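Local coordinates for protein glycoside hydrolase family 31 (Trueperella pyogenes, PDB 5I0F) that breaks down cycloalternan, probably by a retaining glycosidase mechanism that runs through a covalent glycosyl-enzyme intermediate, at residues D18-A23 / Q29-G34; C46-P51 / F124-S129; L297-N302 / D315-E320; L309-M314 / H378-R383. All blocks are in the same frame, centred on the assembly; numbering follows the deposited sequence.

Interaction 1 of 4, residues D18-A23 / Q29-G34; sequences DQLYPA and QSLTIG
The carbonyl oxygen of Y21 is gripped twice: T32 N reaches it at 2.8 Å and almost straight (173° at the hydrogen), and a water oxygen donates to the same Y21 O from 2.9 Å. That water also bonds S30 OG and T32 OG1, so it ties the two segments together beside the exposed Y21 ring. Y21 N returns a bond to T32 O, which closes the hydrogen-bonded antiparallel pair, and G34 N binds Q19 O farther along this beta hairpin of the N-terminal domain. L20 faces I33 in the neighbouring non-hydrogen-bonded pair; their side chains run side by side, CD2 of L20 3.8 Å from CG1 of I33. At the turn end, L31 has CG anti to its backbone N (chi1 -178°), and its CD1 lies 4.2 Å from CD of P22, which follows a cis peptide bond. Backbone bonds thus fix the register, while the L20 side of the hairpin is greasy and the T32 side wet.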
loop_
_atom_site.group_PDB
_atom_site.type_symbol
_atom_site.label_atom_id
_atom_site.label_comp_id
_atom_site.label_asym_id
_atom_site.label_seq_id
_atom_site.Cartn_x
_atom_site.Cartn_y
_atom_site.Cartn_z
ATOM N N ASP A 18 -17.410 -18.667 9.112
ATOM C CA ASP A 18 -16.980 -19.747 10.009
ATOM C C ASP A 18 -16.316 -19.243 11.313
ATOM O O ASP A 18 -15.551 -19.979 11.934
ATOM C CB ASP A 18 -16.001 -20.665 9.242
ATOM C CG ASP A 18 -14.740 -19.936 8.785
ATOM O OD1 ASP A 18 -14.671 -18.684 8.919
ATOM O OD2 ASP A 18 -13.817 -20.617 8.295
ATOM N N GLN A 19 -16.612 -18.004 11.726
ATOM C CA GLN A 19 -15.890 -17.359 12.828
ATOM C C GLN A 19 -16.779 -16.862 13.959
ATOM O O GLN A 19 -18.000 -16.891 13.859
ATOM C CB GLN A 19 -15.015 -16.217 12.316
ATOM C CG GLN A 19 -15.748 -14.998 11.782
ATOM C CD GLN A 19 -14.765 -13.884 11.466
ATOM O OE1 GLN A 19 -14.236 -13.785 10.347
ATOM N NE2 GLN A 19 -14.451 -13.094 12.479
ATOM N N LEU A 20 -16.123 -16.439 15.039
ATOM C CA LEU A 20 -16.748 -15.617 16.058
ATOM C C LEU A 20 -16.712 -14.131 15.670
ATOM O O LEU A 20 -15.726 -13.672 15.092
ATOM C CB LEU A 20 -16.017 -15.774 17.379
ATOM C CG LEU A 20 -16.004 -17.160 18.009
ATOM C CD1 LEU A 20 -15.225 -17.109 19.318
ATOM C CD2 LEU A 20 -17.420 -17.641 18.235
ATOM N N TYR A 21 -17.766 -13.399 16.017
ATOM C CA TYR A 21 -17.799 -11.931 15.867
ATOM C C TYR A 21 -18.428 -11.278 17.109
ATOM O O TYR A 21 -19.618 -11.489 17.361
ATOM C CB TYR A 21 -18.562 -11.490 14.618
ATOM C CG TYR A 21 -18.424 -9.989 14.426
ATOM C CD1 TYR A 21 -17.187 -9.433 14.084
ATOM C CD2 TYR A 21 -19.488 -9.118 14.683
ATOM C CE1 TYR A 21 -17.024 -8.057 13.942
ATOM C CE2 TYR A 21 -19.331 -7.733 14.539
ATOM C CZ TYR A 21 -18.095 -7.218 14.166
ATOM O OH TYR A 21 -17.911 -5.862 14.016
ATOM N N PRO A 22 -17.672 -10.502 17.895
ATOM C CA PRO A 22 -16.258 -10.190 17.672
ATOM C C PRO A 22 -15.333 -11.392 17.841
ATOM O O PRO A 22 -15.663 -12.336 18.554
ATOM C CB PRO A 22 -15.956 -9.117 18.728
ATOM C CG PRO A 22 -17.018 -9.256 19.759
ATOM C CD PRO A 22 -18.231 -9.752 19.037
ATOM N N ALA A 23 -14.191 -11.342 17.161
ATOM C CA ALA A 23 -13.252 -12.469 17.135
ATOM C C ALA A 23 -12.636 -12.704 18.504
ATOM O O ALA A 23 -12.298 -13.831 18.803
ATOM C CB ALA A 23 -12.153 -12.249 16.101
ATOM N N GLN A 29 -21.526 -8.062 25.804
ATOM C CA GLN A 29 -21.854 -7.647 24.437
ATOM C C GLN A 29 -22.402 -8.875 23.707
ATOM O O GLN A 29 -22.314 -9.984 24.222
ATOM C CB GLN A 29 -20.609 -7.181 23.695
ATOM C CG GLN A 29 -20.009 -5.868 24.151
ATOM C CD GLN A 29 -18.981 -5.328 23.155
ATOM O OE1 GLN A 29 -18.781 -5.879 22.055
ATOM N NE2 GLN A 29 -18.323 -4.247 23.534
ATOM N N SER A 30 -22.949 -8.671 22.508
ATOM C CA SER A 30 -23.417 -9.789 21.693
ATOM C C SER A 30 -22.213 -10.550 21.130
ATOM O O SER A 30 -21.142 -9.962 20.909
ATOM C CB SER A 30 -24.305 -9.314 20.554
ATOM O OG SER A 30 -23.532 -8.608 19.599
ATOM N N LEU A 31 -22.391 -11.855 20.947
ATOM C CA LEU A 31 -21.407 -12.710 20.300
ATOM C C LEU A 31 -22.127 -13.494 19.212
ATOM O O LEU A 31 -23.046 -14.254 19.518
ATOM C CB LEU A 31 -20.784 -13.684 21.307
ATOM C CG LEU A 31 -19.703 -14.612 20.746
ATOM C CD1 LEU A 31 -18.555 -13.799 20.149
ATOM C CD2 LEU A 31 -19.185 -15.609 21.776
ATOM N N THR A 32 -21.707 -13.312 17.957
ATOM C CA THR A 32 -22.220 -14.075 16.819
ATOM C C THR A 32 -21.280 -15.245 16.567
ATOM O O THR A 32 -20.065 -15.060 16.512
ATOM C CB THR A 32 -22.299 -13.199 15.555
ATOM O OG1 THR A 32 -23.151 -12.091 15.829
ATOM C CG2 THR A 32 -22.861 -13.952 14.372
ATOM N N ILE A 33 -21.854 -16.438 16.404
ATOM C CA ILE A 33 -21.086 -17.667 16.233
ATOM C C ILE A 33 -21.413 -18.269 14.873
ATOM O O ILE A 33 -22.564 -18.629 14.623
ATOM C CB ILE A 33 -21.439 -18.688 17.332
ATOM C CG1 ILE A 33 -21.147 -18.091 18.712
ATOM C CG2 ILE A 33 -20.640 -19.971 17.147
ATOM C CD1 ILE A 33 -21.705 -18.887 19.857
ATOM N N GLY A 34 -20.388 -18.402 14.030
ATOM C CA GLY A 34 -20.500 -18.978 12.690
ATOM C C GLY A 34 -19.733 -20.286 12.503
ATOM O O GLY A 34 -18.680 -20.492 13.099
HETATM O O HOH W 1 -21.981 -9.893 17.487
#

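Interaction 2 of 4, residues C46-P51 / F124-S129; sequences CFVLWP and FPLTPS
With chi1 at -180° and chi2 at 55°, L126 sends its side chain across to strand 41-49, and its CD2 methyl makes both contacts there. W50 answers with chi1 -45°, which swings the indole back over its own strand and brings the six-membered ring toward L126. CH2 of W50 comes to 4.3 Å from CD2 of L126, the methyl approaching the ring obliquely. The same methyl lies 4.4 Å from CG1 of V48. V48 in turn sets its CG1 against one face of the W50 ring, 3.6 Å above the plane and offset toward the rim, so V48 and W50 meet L126 as one apolar surface. No hydrogen bond joins the two segments, and the nearest CA atoms, those of V48 and L126, are 8.8 Å apart. That spacing fits the topology: strands 41-49 and 118-126 belong to the same antiparallel sheet but are not neighbours in it, since strand 105-113 pairs with both. L126 therefore reaches across on the buried side, where it also touches P25, while V48 packs on F57 of strand 54-62. Around the indole, P101, Q55 and A105 supply further contacts.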
loop_
_atom_site.group_PDB
_atom_site.type_symbol
_atom_site.label_atom_id
_atom_site.label_comp_id
_atom_site.label_asym_id
_atom_site.label_seq_id
_atom_site.Cartn_x
_atom_site.Cartn_y
_atom_site.Cartn_z
ATOM N N CYS A 46 -25.064 -25.541 18.098
ATOM C CA CYS A 46 -23.891 -25.165 18.877
ATOM C C CYS A 46 -24.170 -25.483 20.342
ATOM O O CYS A 46 -25.124 -24.950 20.930
ATOM C CB CYS A 46 -23.604 -23.671 18.719
ATOM S SG CYS A 46 -22.116 -23.143 19.590
ATOM N N PHE A 47 -23.343 -26.340 20.927
ATOM C CA PHE A 47 -23.434 -26.679 22.348
ATOM C C PHE A 47 -22.402 -25.865 23.121
ATOM O O PHE A 47 -21.202 -25.986 22.838
ATOM C CB PHE A 47 -23.132 -28.161 22.557
ATOM C CG PHE A 47 -24.187 -29.079 22.016
ATOM C CD1 PHE A 47 -24.217 -29.397 20.668
ATOM C CD2 PHE A 47 -25.148 -29.637 22.859
ATOM C CE1 PHE A 47 -25.187 -30.254 20.164
ATOM C CE2 PHE A 47 -26.125 -30.495 22.360
ATOM C CZ PHE A 47 -26.137 -30.805 21.008
ATOM N N VAL A 48 -22.857 -25.037 24.065
ATOM C CA VAL A 48 -21.962 -24.199 24.871
ATOM C C VAL A 48 -22.007 -24.706 26.311
ATOM O O VAL A 48 -23.063 -24.698 26.942
ATOM C CB VAL A 48 -22.358 -22.704 24.819
ATOM C CG1 VAL A 48 -21.322 -21.849 25.541
ATOM C CG2 VAL A 48 -22.517 -22.211 23.385
ATOM N N LEU A 49 -20.860 -25.146 26.822
ATOM C CA LEU A 49 -20.751 -25.707 28.170
ATOM C C LEU A 49 -20.156 -24.664 29.147
ATOM O O LEU A 49 -18.941 -24.452 29.192
ATOM C CB LEU A 49 -19.911 -26.994 28.145
ATOM C CG LEU A 49 -20.150 -28.004 26.999
ATOM C CD1 LEU A 49 -19.157 -29.168 27.049
ATOM C CD2 LEU A 49 -21.586 -28.535 26.984
ATOM N N TRP A 50 -21.036 -24.006 29.898
ATOM C CA TRP A 50 -20.649 -23.065 30.969
ATOM C C TRP A 50 -20.299 -23.862 32.249
ATOM O O TRP A 50 -20.672 -25.033 32.368
ATOM C CB TRP A 50 -21.792 -22.074 31.267
ATOM C CG TRP A 50 -22.481 -21.466 30.058
ATOM C CD1 TRP A 50 -23.646 -21.887 29.460
ATOM C CD2 TRP A 50 -22.061 -20.313 29.340
ATOM N NE1 TRP A 50 -23.964 -21.066 28.398
ATOM C CE2 TRP A 50 -23.010 -20.089 28.307
ATOM C CE3 TRP A 50 -20.975 -19.445 29.463
ATOM C CZ2 TRP A 50 -22.899 -19.039 27.414
ATOM C CZ3 TRP A 50 -20.863 -18.410 28.582
ATOM C CH2 TRP A 50 -21.818 -18.215 27.557
ATOM N N PRO A 51 -19.605 -23.234 33.223
ATOM C CA PRO A 51 -19.181 -23.991 34.413
ATOM C C PRO A 51 -20.309 -24.791 35.076
ATOM O O PRO A 51 -20.131 -25.975 35.358
ATOM C CB PRO A 51 -18.656 -22.896 35.359
ATOM C CG PRO A 51 -18.239 -21.790 34.449
ATOM C CD PRO A 51 -19.277 -21.801 33.360
ATOM N N PHE A 124 -13.867 -26.028 21.269
ATOM C CA PHE A 124 -13.215 -24.719 21.224
ATOM C C PHE A 124 -13.383 -23.952 22.548
ATOM O O PHE A 124 -14.450 -24.001 23.153
ATOM C CB PHE A 124 -13.834 -23.873 20.103
ATOM C CG PHE A 124 -13.635 -24.445 18.721
ATOM C CD1 PHE A 124 -12.491 -24.153 17.989
ATOM C CD2 PHE A 124 -14.604 -25.263 18.140
ATOM C CE1 PHE A 124 -12.305 -24.677 16.713
ATOM C CE2 PHE A 124 -14.434 -25.766 16.861
ATOM C CZ PHE A 124 -13.286 -25.479 16.147
ATOM N N PRO A 125 -12.349 -23.203 22.974
ATOM C CA PRO A 125 -12.473 -22.410 24.187
ATOM C C PRO A 125 -13.228 -21.095 23.968
ATOM O O PRO A 125 -13.076 -20.457 22.928
ATOM C CB PRO A 125 -11.020 -22.121 24.550
ATOM C CG PRO A 125 -10.341 -22.017 23.229
ATOM C CD PRO A 125 -11.025 -23.021 22.348
ATOM N N LEU A 126 -14.008 -20.698 24.967
ATOM C CA LEU A 126 -14.616 -19.383 25.025
ATOM C C LEU A 126 -14.150 -18.711 26.323
ATOM O O LEU A 126 -14.488 -19.174 27.428
ATOM C CB LEU A 126 -16.136 -19.503 24.989
ATOM C CG LEU A 126 -16.957 -18.209 25.031
ATOM C CD1 LEU A 126 -16.541 -17.268 23.914
ATOM C CD2 LEU A 126 -18.442 -18.517 24.958
ATOM N N THR A 127 -13.341 -17.659 26.193
ATOM C CA THR A 127 -12.814 -16.925 27.349
ATOM C C THR A 127 -13.111 -15.446 27.158
ATOM O O THR A 127 -12.303 -14.717 26.587
ATOM C CB THR A 127 -11.314 -17.136 27.537
ATOM O OG1 THR A 127 -10.633 -16.762 26.343
ATOM C CG2 THR A 127 -11.006 -18.584 27.838
ATOM N N PRO A 128 -14.287 -15.000 27.620
ATOM C CA PRO A 128 -14.682 -13.616 27.438
ATOM C C PRO A 128 -13.720 -12.626 28.095
ATOM O O PRO A 128 -13.113 -12.923 29.136
ATOM C CB PRO A 128 -16.059 -13.541 28.098
ATOM C CG PRO A 128 -16.561 -14.932 28.101
ATOM C CD PRO A 128 -15.344 -15.795 28.266
ATOM N N SER A 129 -13.593 -11.472 27.450
ATOM C CA SER A 129 -12.750 -10.396 27.888
ATOM C C SER A 129 -13.583 -9.246 28.454
ATOM O O SER A 129 -14.780 -9.135 28.181
ATOM C CB SER A 129 -11.911 -9.872 26.709
ATOM O OG SER A 129 -10.940 -10.826 26.301
#

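Interaction 3 of 4, residues L297-N302 / D315-E320; sequences LWASGN and DRHRNE. With GLC (alpha-D-glucopyranose), chain C.
L297 and H317 cross at about a right angle, CD2 of L297 lying 4.1 Å from CE1 of the imidazole. A299, two residues farther along the strand, brings its CB to 4.1 Å from NE2 of the same ring. Both carbons approach obliquely, and no hydrogen bond passes between the segments. L297 holds CG anti to its backbone N (chi1 179°), which carries the isobutyl group toward the helix. The imidazole is fixed from outside the pair: ND1 bonds I322 O and NE2 bonds Y590 OH, so both nitrogens of this buried ring are satisfied. On the flank of the helix that faces helix 617-646, R316 grips E320 side-on, NE and NH1 both turning to OE2; NE makes the shorter bond, 2.9 Å to OE2, on the anti lone pair and in the guanidinium plane. Beyond the strand, N302 ND2 donates to O5 of the bound glucose at 2.9 Å and also bonds E330, so the chain that packs on the helix runs directly into the glycan pocket. Strand 297-300 is the first of the eight in the TIM barrel, and helix 307-320 carries the chain over to the parallel strand 326-329 in a beta-alpha-beta unit. V324 touches L297, A299 and H317 together, strand 587-590 flanks the first strand on its other side, and helix 617-646 meets L297 and E320.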
loop_
_atom_site.group_PDB
_atom_site.type_symbol
_atom_site.label_atom_id
_atom_site.label_comp_id
_atom_site.label_asym_id
_atom_site.label_seq_id
_atom_site.Cartn_x
_atom_site.Cartn_y
_atom_site.Cartn_z
ATOM N N LEU A 297 10.962 11.005 -17.131
ATOM C CA LEU A 297 9.669 10.327 -17.299
ATOM C C LEU A 297 9.839 8.800 -17.274
ATOM O O LEU A 297 10.740 8.238 -17.939
ATOM C CB LEU A 297 9.002 10.772 -18.601
ATOM C CG LEU A 297 7.652 10.142 -18.948
ATOM C CD1 LEU A 297 6.638 10.429 -17.865
ATOM C CD2 LEU A 297 7.173 10.687 -20.283
ATOM N N TRP A 298 8.982 8.144 -16.500
ATOM C CA TRP A 298 8.897 6.689 -16.469
ATOM C C TRP A 298 7.773 6.241 -17.415
ATOM O O TRP A 298 6.632 6.703 -17.274
ATOM C CB TRP A 298 8.557 6.177 -15.074
ATOM C CG TRP A 298 9.631 6.318 -14.042
ATOM C CD1 TRP A 298 10.424 7.406 -13.806
ATOM C CD2 TRP A 298 10.012 5.325 -13.097
ATOM N NE1 TRP A 298 11.287 7.151 -12.767
ATOM C CE2 TRP A 298 11.054 5.874 -12.312
ATOM C CE3 TRP A 298 9.571 4.029 -12.833
ATOM C CZ2 TRP A 298 11.678 5.157 -11.286
ATOM C CZ3 TRP A 298 10.183 3.304 -11.797
ATOM C CH2 TRP A 298 11.218 3.876 -11.032
ATOM N N ALA A 299 8.097 5.344 -18.341
ATOM C CA ALA A 299 7.110 4.750 -19.267
ATOM C C ALA A 299 6.754 3.334 -18.815
ATOM O O ALA A 299 7.641 2.554 -18.495
ATOM C CB ALA A 299 7.712 4.696 -20.635
ATOM N N SER A 300 5.471 2.991 -18.818
ATOM C CA SER A 300 5.016 1.661 -18.390
ATOM C C SER A 300 3.692 1.314 -19.089
ATOM O O SER A 300 2.908 2.199 -19.458
ATOM C CB SER A 300 4.847 1.645 -16.878
ATOM O OG SER A 300 4.390 0.388 -16.386
ATOM N N GLY A 301 3.468 0.025 -19.263
ATOM C CA GLY A 301 2.218 -0.478 -19.820
ATOM C C GLY A 301 2.187 -1.979 -19.690
ATOM O O GLY A 301 3.066 -2.668 -20.224
ATOM N N ASN A 302 1.199 -2.516 -18.983
ATOM C CA ASN A 302 1.190 -3.959 -18.758
ATOM C C ASN A 302 1.138 -4.791 -20.062
ATOM O O ASN A 302 1.637 -5.918 -20.085
ATOM C CB ASN A 302 0.066 -4.380 -17.807
ATOM C CG ASN A 302 0.149 -5.859 -17.451
ATOM O OD1 ASN A 302 -0.491 -6.714 -18.104
ATOM N ND2 ASN A 302 0.970 -6.183 -16.475
ATOM N N ASP A 315 11.017 3.707 -29.372
ATOM C CA ASP A 315 11.278 4.406 -30.645
ATOM C C ASP A 315 10.265 5.558 -30.833
ATOM O O ASP A 315 10.628 6.627 -31.309
ATOM C CB ASP A 315 11.230 3.463 -31.856
ATOM C CG ASP A 315 12.351 2.425 -31.862
ATOM O OD1 ASP A 315 13.358 2.545 -31.088
ATOM O OD2 ASP A 315 12.227 1.462 -32.658
ATOM N N ARG A 316 9.016 5.352 -30.430
ATOM C CA ARG A 316 8.012 6.417 -30.563
ATOM C C ARG A 316 8.336 7.618 -29.662
ATOM O O ARG A 316 8.273 8.753 -30.114
ATOM C CB ARG A 316 6.603 5.892 -30.344
ATOM C CG ARG A 316 5.494 6.885 -30.674
ATOM C CD ARG A 316 5.352 7.143 -32.161
ATOM N NE ARG A 316 4.256 8.068 -32.455
ATOM C CZ ARG A 316 2.977 7.728 -32.639
ATOM N NH1 ARG A 316 2.085 8.678 -32.893
ATOM N NH2 ARG A 316 2.570 6.457 -32.589
ATOM N N HIS A 317 8.708 7.354 -28.410
ATOM C CA HIS A 317 9.191 8.424 -27.527
ATOM C C HIS A 317 10.300 9.251 -28.213
ATOM O O HIS A 317 10.256 10.478 -28.244
ATOM C CB HIS A 317 9.681 7.864 -26.198
ATOM C CG HIS A 317 8.602 7.742 -25.177
ATOM N ND1 HIS A 317 8.103 8.832 -24.506
ATOM C CD2 HIS A 317 7.886 6.672 -24.745
ATOM C CE1 HIS A 317 7.126 8.442 -23.705
ATOM N NE2 HIS A 317 6.990 7.132 -23.814
ATOM N N ARG A 318 11.280 8.566 -28.768
ATOM C CA ARG A 318 12.395 9.241 -29.418
ATOM C C ARG A 318 11.912 10.037 -30.638
ATOM O O ARG A 318 12.273 11.206 -30.809
ATOM C CB ARG A 318 13.439 8.194 -29.825
ATOM C CG ARG A 318 14.590 8.723 -30.676
ATOM C CD ARG A 318 15.166 7.609 -31.545
ATOM N NE ARG A 318 16.415 7.092 -31.014
ATOM C CZ ARG A 318 16.941 5.886 -31.285
ATOM N NH1 ARG A 318 16.321 4.977 -32.058
ATOM N NH2 ARG A 318 18.111 5.582 -30.750
ATOM N N ASN A 319 11.096 9.410 -31.480
ATOM C CA ASN A 319 10.612 10.099 -32.692
ATOM C C ASN A 319 9.695 11.263 -32.383
ATOM O O ASN A 319 9.680 12.237 -33.125
ATOM C CB ASN A 319 9.925 9.127 -33.631
ATOM C CG ASN A 319 10.900 8.168 -34.261
ATOM O OD1 ASN A 319 12.059 8.513 -34.512
ATOM N ND2 ASN A 319 10.450 6.963 -34.518
ATOM N N GLU A 320 8.943 11.167 -31.287
ATOM C CA GLU A 320 8.084 12.269 -30.870
ATOM C C GLU A 320 8.816 13.365 -30.062
ATOM O O GLU A 320 8.220 14.377 -29.752
ATOM C CB GLU A 320 6.862 11.741 -30.099
ATOM C CG GLU A 320 5.915 10.854 -30.915
ATOM C CD GLU A 320 5.113 11.588 -31.986
ATOM O OE1 GLU A 320 5.163 12.832 -32.076
ATOM O OE2 GLU A 320 4.393 10.901 -32.738
HETATM C C1 GLC C . -0.685 -8.012 -13.853
HETATM C C2 GLC C . -1.603 -9.232 -13.668
HETATM C C3 GLC C . -0.829 -10.441 -13.159
HETATM C C4 GLC C . 0.406 -10.679 -14.022
HETATM C C5 GLC C . 1.263 -9.416 -14.057
HETATM C C6 GLC C . 2.523 -9.579 -14.902
HETATM O O2 GLC C . -2.661 -8.932 -12.748
HETATM O O3 GLC C . -1.677 -11.598 -13.153
HETATM O O4 GLC C . 1.159 -11.777 -13.484
HETATM O O5 GLC C . 0.483 -8.349 -14.606
HETATM O O6 GLC C . 2.179 -9.799 -16.265
#

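Interaction 4 of 4, residues L309-M314 / H378-R383; sequences LVMEQM and HERGIR
The guanidinium group of R380 has M314 O and a water at its edge, both in its plane, while the CE methyl of M311 approaches obliquely, 3.6 Å from NH2. NH1 of R380 gives that water a 2.8 Å bond, and the water donates onward to M314 O at 3.0 Å from it, so it bridges the arginine to the helix backbone. R380 gets there with a chain extended from CG to NE; its NH1 also forms a salt bridge with D315, the next residue of that helix. Both segments lie on the outer layer of the TIM barrel, where helices 307-320 and 370-379 pack next to each other. Helix 370-379 ends in a Schellman motif at G381, whose phi is positive (76°) and whose N bonds H378 O at 2.9 Å. Just past that turn, I382 points back at the first helix, and its CD1 meets SD of M314 at 4.0 Å. L377 touches M311, M314 and I382, and V327 of strand 326-329 lies under M314 and I382.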
loop_
_atom_site.group_PDB
_atom_site.type_symbol
_atom_site.label_atom_id
_atom_site.label_comp_id
_atom_site.label_asym_id
_atom_site.label_seq_id
_atom_site.Cartn_x
_atom_site.Cartn_y
_atom_site.Cartn_z
ATOM N N LEU A 309 7.111 -4.954 -28.741
ATOM C CA LEU A 309 6.189 -3.939 -28.199
ATOM C C LEU A 309 6.898 -2.882 -27.344
ATOM O O LEU A 309 6.554 -1.706 -27.411
ATOM C CB LEU A 309 5.046 -4.585 -27.433
ATOM C CG LEU A 309 4.050 -5.318 -28.325
ATOM C CD1 LEU A 309 3.235 -6.319 -27.508
ATOM C CD2 LEU A 309 3.146 -4.336 -29.067
ATOM N N VAL A 310 7.895 -3.293 -26.559
ATOM C CA VAL A 310 8.650 -2.351 -25.727
ATOM C C VAL A 310 9.417 -1.380 -26.627
ATOM O O VAL A 310 9.320 -0.143 -26.472
ATOM C CB VAL A 310 9.611 -3.056 -24.747
ATOM C CG1 VAL A 310 10.522 -2.043 -24.070
ATOM C CG2 VAL A 310 8.837 -3.856 -23.704
ATOM N N MET A 311 10.145 -1.937 -27.579
ATOM C CA MET A 311 11.000 -1.129 -28.423
ATOM C C MET A 311 10.203 -0.189 -29.321
ATOM O O MET A 311 10.660 0.916 -29.576
ATOM C CB MET A 311 11.935 -2.019 -29.234
ATOM C CG MET A 311 12.939 -2.758 -28.374
ATOM S SD MET A 311 13.998 -1.695 -27.365
ATOM C CE MET A 311 15.047 -0.964 -28.611
ATOM N N GLU A 312 9.020 -0.614 -29.776
ATOM C CA GLU A 312 8.126 0.259 -30.555
ATOM C C GLU A 312 7.797 1.558 -29.783
ATOM O O GLU A 312 7.814 2.666 -30.353
ATOM C CB GLU A 312 6.827 -0.480 -30.950
ATOM C CG GLU A 312 5.722 0.418 -31.529
ATOM C CD GLU A 312 4.414 -0.304 -31.852
ATOM O OE1 GLU A 312 4.146 -1.399 -31.301
ATOM O OE2 GLU A 312 3.619 0.252 -32.663
ATOM N N GLN A 313 7.491 1.414 -28.500
ATOM C CA GLN A 313 7.175 2.553 -27.668
ATOM C C GLN A 313 8.386 3.431 -27.356
ATOM O O GLN A 313 8.265 4.655 -27.384
ATOM C CB GLN A 313 6.472 2.101 -26.394
ATOM C CG GLN A 313 5.127 1.408 -26.678
ATOM C CD GLN A 313 4.169 2.230 -27.506
ATOM O OE1 GLN A 313 4.126 3.471 -27.437
ATOM N NE2 GLN A 313 3.403 1.541 -28.335
ATOM N N MET A 314 9.551 2.808 -27.138
ATOM C CA MET A 314 10.784 3.574 -26.928
ATOM C C MET A 314 11.159 4.341 -28.207
ATOM O O MET A 314 11.533 5.511 -28.141
ATOM C CB MET A 314 11.930 2.680 -26.462
ATOM C CG MET A 314 11.669 1.935 -25.150
ATOM S SD MET A 314 11.345 3.029 -23.762
ATOM C CE MET A 314 9.563 3.099 -23.785
ATOM N N HIS A 378 20.142 1.106 -22.630
ATOM C CA HIS A 378 21.198 1.805 -21.890
ATOM C C HIS A 378 21.955 2.809 -22.755
ATOM O O HIS A 378 22.230 3.907 -22.295
ATOM C CB HIS A 378 22.179 0.841 -21.218
ATOM C CG HIS A 378 21.623 0.177 -19.994
ATOM N ND1 HIS A 378 22.242 -0.892 -19.387
ATOM C CD2 HIS A 378 20.512 0.438 -19.260
ATOM C CE1 HIS A 378 21.530 -1.272 -18.339
ATOM N NE2 HIS A 378 20.486 -0.471 -18.227
ATOM N N GLU A 379 22.243 2.462 -24.004
ATOM C CA GLU A 379 22.947 3.393 -24.913
ATOM C C GLU A 379 22.137 4.640 -25.231
ATOM O O GLU A 379 22.702 5.693 -25.508
ATOM C CB GLU A 379 23.336 2.694 -26.204
ATOM C CG GLU A 379 24.468 1.721 -25.986
ATOM C CD GLU A 379 24.786 0.910 -27.218
ATOM O OE1 GLU A 379 24.455 1.361 -28.351
ATOM O OE2 GLU A 379 25.399 -0.171 -27.048
ATOM N N ARG A 380 20.816 4.509 -25.165
ATOM C CA ARG A 380 19.908 5.633 -25.295
ATOM C C ARG A 380 19.626 6.386 -24.001
ATOM O O ARG A 380 18.808 7.299 -24.004
ATOM C CB ARG A 380 18.583 5.145 -25.857
ATOM C CG ARG A 380 18.665 4.423 -27.167
ATOM C CD ARG A 380 17.249 4.283 -27.670
ATOM N NE ARG A 380 17.134 3.273 -28.682
ATOM C CZ ARG A 380 16.002 2.987 -29.312
ATOM N NH1 ARG A 380 14.880 3.644 -29.029
ATOM N NH2 ARG A 380 16.001 2.048 -30.251
ATOM N N GLY A 381 20.273 6.027 -22.895
ATOM C CA GLY A 381 20.014 6.675 -21.625
ATOM C C GLY A 381 18.720 6.272 -20.941
ATOM O O GLY A 381 18.197 7.043 -20.167
ATOM N N ILE A 382 18.221 5.061 -21.207
ATOM C CA ILE A 382 16.980 4.553 -20.622
ATOM C C ILE A 382 17.331 3.366 -19.726
ATOM O O ILE A 382 17.995 2.420 -20.175
ATOM C CB ILE A 382 15.987 4.109 -21.727
ATOM C CG1 ILE A 382 15.638 5.293 -22.643
ATOM C CG2 ILE A 382 14.705 3.552 -21.122
ATOM C CD1 ILE A 382 14.906 4.909 -23.915
ATOM N N ARG A 383 16.849 3.400 -18.483
ATOM C CA ARG A 383 17.028 2.279 -17.544
ATOM C C ARG A 383 15.822 1.337 -17.578
ATOM O O ARG A 383 14.736 1.735 -17.984
ATOM C CB ARG A 383 17.302 2.794 -16.137
ATOM C CG ARG A 383 18.759 3.156 -15.896
ATOM C CD ARG A 383 19.167 4.469 -16.536
ATOM N NE ARG A 383 20.562 4.796 -16.191
ATOM C CZ ARG A 383 21.174 5.936 -16.506
ATOM N NH1 ARG A 383 20.540 6.899 -17.163
ATOM N NH2 ARG A 383 22.440 6.123 -16.146
HETATM O O HOH W 2 14.383 5.752 -27.197
#

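Overall arrangement
Two contacts lie in the N-terminal beta domain and two in the TIM barrel, on opposite sides of the chain's centre; the centres of interactions 1 and 3 are about 53 Å apart. Interaction 1, partly exposed, is held by backbone bonds between adjacent strands. Interaction 2, buried, spans non-adjacent strands of the same sheet through apolar groups alone, and the two join where L31 CD2 meets L126 CD1 at 3.8 Å. Interactions 3 and 4 share helix 307-320: the former turns it inward onto a barrel strand, the latter joins it to the turn that ends helix 370-379, nearer the surface, with water and charge. They also touch directly, A299 CB lying 4.0 Å from M314 CE.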